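Local atomic coordinates of 4-hydroxy-tetrahydrodipicolinate synthase (Methylacidiphilum fumariolicum SolV, PDB entry 6T3T), a protein that probably catalyses the condensation of pyruvate with aspartate semialdehyde to 4-hydroxy-tetrahydrodipicolinate, a step of lysine biosynthesis, working as a homotetramer built as a dimer of dimers. Residues Pro194-Gly199 with Ala217-Tyr222. Numbering follows the deposited sequence.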
# COMPACT_ATOMS: atom_id res chain seq x y z
N PRO A 194 16.94 -9.71 12.25
CA PRO A 194 17.12 -9.90 10.80
C PRO A 194 17.94 -8.79 10.15
O PRO A 194 18.64 -9.05 9.16
CB PRO A 194 15.67 -10.00 10.26
CG PRO A 194 14.77 -9.50 11.36
CD PRO A 194 15.53 -9.61 12.66
N PHE A 195 17.90 -7.56 10.69
CA PHE A 195 18.74 -6.49 10.16
C PHE A 195 20.21 -6.83 10.34
O PHE A 195 21.01 -6.67 9.41
CB PHE A 195 18.40 -5.15 10.83
CG PHE A 195 17.27 -4.36 10.14
CD1 PHE A 195 16.28 -4.99 9.44
CD2 PHE A 195 17.25 -2.98 10.19
CE1 PHE A 195 15.26 -4.26 8.83
CE2 PHE A 195 16.24 -2.24 9.57
CZ PHE A 195 15.26 -2.88 8.88
N LEU A 196 20.59 -7.30 11.54
CA LEU A 196 21.95 -7.76 11.83
C LEU A 196 22.43 -8.84 10.86
O LEU A 196 23.60 -8.84 10.44
CB LEU A 196 21.98 -8.32 13.26
CG LEU A 196 22.33 -7.43 14.46
CD1 LEU A 196 21.73 -6.03 14.32
CD2 LEU A 196 21.84 -8.10 15.72
N SER A 197 21.56 -9.80 10.53
CA SER A 197 21.98 -10.93 9.71
C SER A 197 22.43 -10.50 8.31
O SER A 197 23.20 -11.21 7.65
CB SER A 197 20.84 -11.94 9.58
OG SER A 197 19.89 -11.47 8.64
N VAL A 198 21.94 -9.37 7.81
CA VAL A 198 22.38 -8.91 6.50
C VAL A 198 23.26 -7.66 6.58
O VAL A 198 23.50 -7.03 5.56
CB VAL A 198 21.17 -8.68 5.57
CG1 VAL A 198 20.47 -9.99 5.34
CG2 VAL A 198 20.20 -7.70 6.20
N GLY A 199 23.75 -7.29 7.77
CA GLY A 199 24.83 -6.31 7.84
C GLY A 199 24.69 -5.08 8.73
O GLY A 199 25.65 -4.32 8.89
N ALA A 217 22.23 -7.23 24.97
CA ALA A 217 22.80 -8.57 24.83
C ALA A 217 22.39 -9.19 23.50
O ALA A 217 23.20 -9.87 22.85
CB ALA A 217 22.38 -9.47 25.98
N LEU A 218 21.16 -8.94 23.06
CA LEU A 218 20.71 -9.48 21.78
C LEU A 218 21.67 -9.07 20.67
O LEU A 218 22.09 -9.91 19.85
CB LEU A 218 19.28 -9.02 21.49
CG LEU A 218 18.48 -9.71 20.38
CD1 LEU A 218 16.98 -9.60 20.60
CD2 LEU A 218 18.81 -9.09 19.06
N VAL A 219 22.04 -7.79 20.63
CA VAL A 219 22.92 -7.32 19.57
C VAL A 219 24.32 -7.92 19.71
O VAL A 219 24.91 -8.39 18.74
CB VAL A 219 22.95 -5.78 19.55
CG1 VAL A 219 24.02 -5.27 18.56
CG2 VAL A 219 21.58 -5.26 19.15
N ARG A 220 24.87 -7.90 20.93
CA ARG A 220 26.20 -8.45 21.18
C ARG A 220 26.28 -9.92 20.80
O ARG A 220 27.24 -10.34 20.15
CB ARG A 220 26.60 -8.25 22.65
CG ARG A 220 26.99 -6.84 22.99
CD ARG A 220 27.62 -6.75 24.38
NE ARG A 220 26.68 -7.03 25.46
CZ ARG A 220 25.69 -6.22 25.84
NH1 ARG A 220 25.49 -5.07 25.19
NH2 ARG A 220 24.89 -6.55 26.85
N LEU A 221 25.27 -10.72 21.18
CA LEU A 221 25.24 -12.14 20.83
C LEU A 221 25.40 -12.34 19.33
O LEU A 221 26.24 -13.13 18.89
CB LEU A 221 23.94 -12.79 21.32
CG LEU A 221 23.93 -13.04 22.83
CD1 LEU A 221 22.52 -13.23 23.38
CD2 LEU A 221 24.84 -14.22 23.19
N TYR A 222 24.66 -11.59 18.53
CA TYR A 222 24.80 -11.79 17.10
C TYR A 222 26.17 -11.33 16.61
O TYR A 222 26.83 -12.04 15.84
CB TYR A 222 23.66 -11.09 16.32
CG TYR A 222 23.46 -11.77 14.99
CD1 TYR A 222 22.63 -12.89 14.88
CD2 TYR A 222 24.16 -11.37 13.86
CE1 TYR A 222 22.48 -13.55 13.69
CE2 TYR A 222 24.00 -12.02 12.65
CZ TYR A 222 23.17 -13.12 12.57
OH TYR A 222 23.02 -13.81 11.38
O HOH W 1 24.53 -13.02 9.10
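Y222 reaches from helix 212-223 to the end of helix 192-197 and meets apolar and polar atoms in turn. Its CB lies 3.6 Å from CD2 of L196, and the same methyl packs 4.1 Å from CA of V219, one turn earlier on the helix. With CG anti to the backbone N (chi1 -155°), the tyrosine lies alongside L196, the two pointing in opposite directions; CD2 of Y222 is 3.8 Å from CB of L196. Farther out, CE2 and CZ lie against S197, obliquely, and OH of Y222 sits 3.4 Å from CB of S197. OH of Y222 donates to a water O at 2.8 Å, lying in the ring plane. That water O donates to O of S197 at 2.7 Å. OG of S197 instead hydrogen-bonds O of P194 (2.8 Å). Just beyond, G199 closes the helix as C-prime residue of a Schellman motif. In this (beta/alpha)8 TIM barrel of the DapA family, helix 192-197 precedes the last barrel strand, 202-205, and helix 212-223 follows it. Y222 also packs on P227, and S197 on L193, of a neighbouring subunit. Chemically, the contact is mainly apolar, L196 packing against V219 and Y222, and its polar link is bridged by water rather than direct.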